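Local coordinates for protein putative MAR1 (Leishmania donovani, PDB 1X9G) that is of unknown function but belongs to the isochorismatase superfamily and may act as a ribonuclease, at residues R11-Y16 with L173-K178. Sequence-based numbering, arbitrary orientation.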
loop_
_atom_site.group_PDB
_atom_site.type_symbol
_atom_site.label_atom_id
_atom_site.label_comp_id
_atom_site.label_asym_id
_atom_site.label_seq_id
_atom_site.Cartn_x
_atom_site.Cartn_y
_atom_site.Cartn_z
ATOM N N ARG A 11 -2.306 1.673 19.203
ATOM C CA ARG A 11 -2.208 2.150 17.848
ATOM C C ARG A 11 -1.268 3.282 17.538
ATOM O O ARG A 11 -0.803 3.324 16.407
ATOM C CB ARG A 11 -3.545 2.285 17.113
ATOM C CG ARG A 11 -3.521 1.490 15.811
ATOM C CD ARG A 11 -4.836 1.386 15.080
ATOM N NE ARG A 11 -5.873 0.956 15.995
ATOM C CZ ARG A 11 -6.639 -0.115 15.838
ATOM N NH1 ARG A 11 -6.532 -0.854 14.755
ATOM N NH2 ARG A 11 -7.521 -0.426 16.785
ATOM N N LEU A 12 -0.923 4.166 18.459
ATOM C CA LEU A 12 0.157 5.129 18.134
ATOM C C LEU A 12 1.191 5.188 19.270
ATOM O O LEU A 12 1.160 4.329 20.145
ATOM C CB LEU A 12 -0.433 6.515 17.849
ATOM C CG LEU A 12 -1.395 6.697 16.679
ATOM C CD1 LEU A 12 -2.227 7.922 16.840
ATOM C CD2 LEU A 12 -0.616 6.793 15.376
ATOM N N MET A 13 2.111 6.152 19.257
ATOM C CA MET A 13 2.950 6.400 20.455
ATOM C C MET A 13 2.072 6.750 21.686
ATOM O O MET A 13 1.100 7.515 21.571
ATOM C CB MET A 13 3.974 7.516 20.219
ATOM C CG MET A 13 5.025 7.132 19.195
ATOM S SD MET A 13 6.600 7.902 19.387
ATOM C CE MET A 13 7.327 6.849 20.656
ATOM N N PRO A 14 2.365 6.141 22.847
ATOM C CA PRO A 14 1.631 6.513 24.060
ATOM C C PRO A 14 2.220 7.813 24.591
ATOM O O PRO A 14 3.325 8.182 24.145
ATOM C CB PRO A 14 1.912 5.344 25.019
ATOM C CG PRO A 14 3.188 4.744 24.559
ATOM C CD PRO A 14 3.379 5.094 23.093
ATOM N N HIS A 15 1.497 8.495 25.501
ATOM C CA HIS A 15 2.011 9.669 26.229
ATOM C C HIS A 15 3.443 9.413 26.714
ATOM O O HIS A 15 3.744 8.334 27.201
ATOM C CB HIS A 15 1.088 10.121 27.399
ATOM C CG HIS A 15 1.561 11.393 28.036
ATOM N ND1 HIS A 15 2.302 11.411 29.204
ATOM C CD2 HIS A 15 1.523 12.679 27.598
ATOM C CE1 HIS A 15 2.675 12.652 29.473
ATOM N NE2 HIS A 15 2.223 13.441 28.512
ATOM N N TYR A 16 4.319 10.405 26.574
ATOM C CA TYR A 16 5.753 10.239 26.925
ATOM C C TYR A 16 6.077 9.632 28.301
ATOM O O TYR A 16 7.160 9.047 28.474
ATOM C CB TYR A 16 6.570 11.534 26.739
ATOM C CG TYR A 16 6.132 12.754 27.549
ATOM C CD1 TYR A 16 5.626 13.884 26.896
ATOM C CD2 TYR A 16 6.269 12.810 28.949
ATOM C CE1 TYR A 16 5.236 15.022 27.601
ATOM C CE2 TYR A 16 5.872 13.968 29.686
ATOM C CZ TYR A 16 5.354 15.073 28.991
ATOM O OH TYR A 16 4.937 16.242 29.631
ATOM N N LEU A 173 6.153 13.881 17.634
ATOM C CA LEU A 173 6.190 14.781 18.802
ATOM C C LEU A 173 4.801 14.976 19.419
ATOM O O LEU A 173 4.635 14.818 20.606
ATOM C CB LEU A 173 6.825 16.149 18.521
ATOM C CG LEU A 173 8.265 16.328 18.031
ATOM C CD1 LEU A 173 8.878 17.599 18.608
ATOM C CD2 LEU A 173 9.215 15.111 18.242
ATOM N N LEU A 174 3.811 15.248 18.583
ATOM C CA LEU A 174 2.414 15.373 18.950
ATOM C C LEU A 174 1.756 14.139 19.547
ATOM O O LEU A 174 0.707 14.238 20.197
ATOM C CB LEU A 174 1.641 15.767 17.690
ATOM C CG LEU A 174 1.982 17.159 17.150
ATOM C CD1 LEU A 174 0.991 17.613 16.079
ATOM C CD2 LEU A 174 2.044 18.223 18.297
ATOM N N GLN A 175 2.308 12.968 19.268
ATOM C CA GLN A 175 1.688 11.735 19.701
ATOM C C GLN A 175 2.133 11.469 21.130
ATOM O O GLN A 175 1.387 10.900 21.925
ATOM C CB GLN A 175 2.095 10.575 18.797
ATOM C CG GLN A 175 1.322 10.436 17.446
ATOM C CD GLN A 175 1.993 9.400 16.546
ATOM O OE1 GLN A 175 2.305 8.315 16.999
ATOM N NE2 GLN A 175 2.281 9.756 15.302
ATOM N N MET A 176 3.351 11.869 21.447
ATOM C CA MET A 176 3.878 11.737 22.775
ATOM C C MET A 176 3.342 12.791 23.803
ATOM O O MET A 176 3.339 12.510 24.994
ATOM C CB MET A 176 5.410 11.773 22.710
ATOM C CG MET A 176 6.059 10.506 22.149
ATOM S SD MET A 176 7.841 10.686 21.746
ATOM C CE MET A 176 8.578 9.884 23.188
ATOM N N THR A 177 2.918 13.979 23.354
ATOM C CA THR A 177 2.333 15.002 24.251
ATOM C C THR A 177 0.852 15.146 24.060
ATOM O O THR A 177 0.429 16.133 23.485
ATOM C CB THR A 177 2.859 16.447 23.964
ATOM O OG1 THR A 177 3.389 16.546 22.643
ATOM C CG2 THR A 177 3.928 16.865 24.975
ATOM N N LYS A 178 0.027 14.221 24.513
ATOM C CA LYS A 178 -1.273 14.098 23.859
ATOM C C LYS A 178 -2.238 15.331 23.895
ATOM O O LYS A 178 -3.365 15.267 23.382
ATOM C CB LYS A 178 -1.925 12.800 24.313
ATOM C CG LYS A 178 -1.166 11.509 23.879
ATOM C CD LYS A 178 -2.169 10.454 23.294
ATOM C CE LYS A 178 -1.513 9.140 22.874
ATOM N NZ LYS A 178 -0.549 9.272 21.698
#
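Leu12 lays CB and CD2 across the amide of Gln175, with CB 3.4 Å from OE1, where an extended N-terminal segment lies across the C-terminal end of helix 169-176. The neighbouring Met13 N donates to the same Gln175 OE1 at 3.1 Å, nearly straight (165°) and in the carbonyl plane, while Ser171 takes up Gln175 NE2; both ends of the amide are thus held and its rotation is fixed. Met13 runs obliquely past Met176, its SD 3.8 Å from Met176 CG, and the two thioethers pack against Thr21 of strand 21-26. Past Met13, the chain of Lys178, bent at both chi2 and chi4, folds back until NZ reaches Met13 O and Gln175 O, at separations too short to take literally, which leaves the exact ammonium position doubtful. His15, with CG anti to the backbone N (chi1 -174°), carries CD2 to within 3.2 Å of Met176 O and meets Lys178 N at its ring edge. That carbonyl accepts a 2.8 Å bond from Tyr16 N, on a lone pair. Tyr16 turns a ring edge to Thr177, CE1 lying 3.5 Å from CG2, and takes His15 CE1 over the centre of one face; Ser17 bonds His15 ND1, and Asp182 both His15 NE2 and Tyr16 OH. Met176 O is thus met by Tyr16 and Gln175 O by Lys178, whose charge, if correctly placed, may offset the partial negative charge at this helix end.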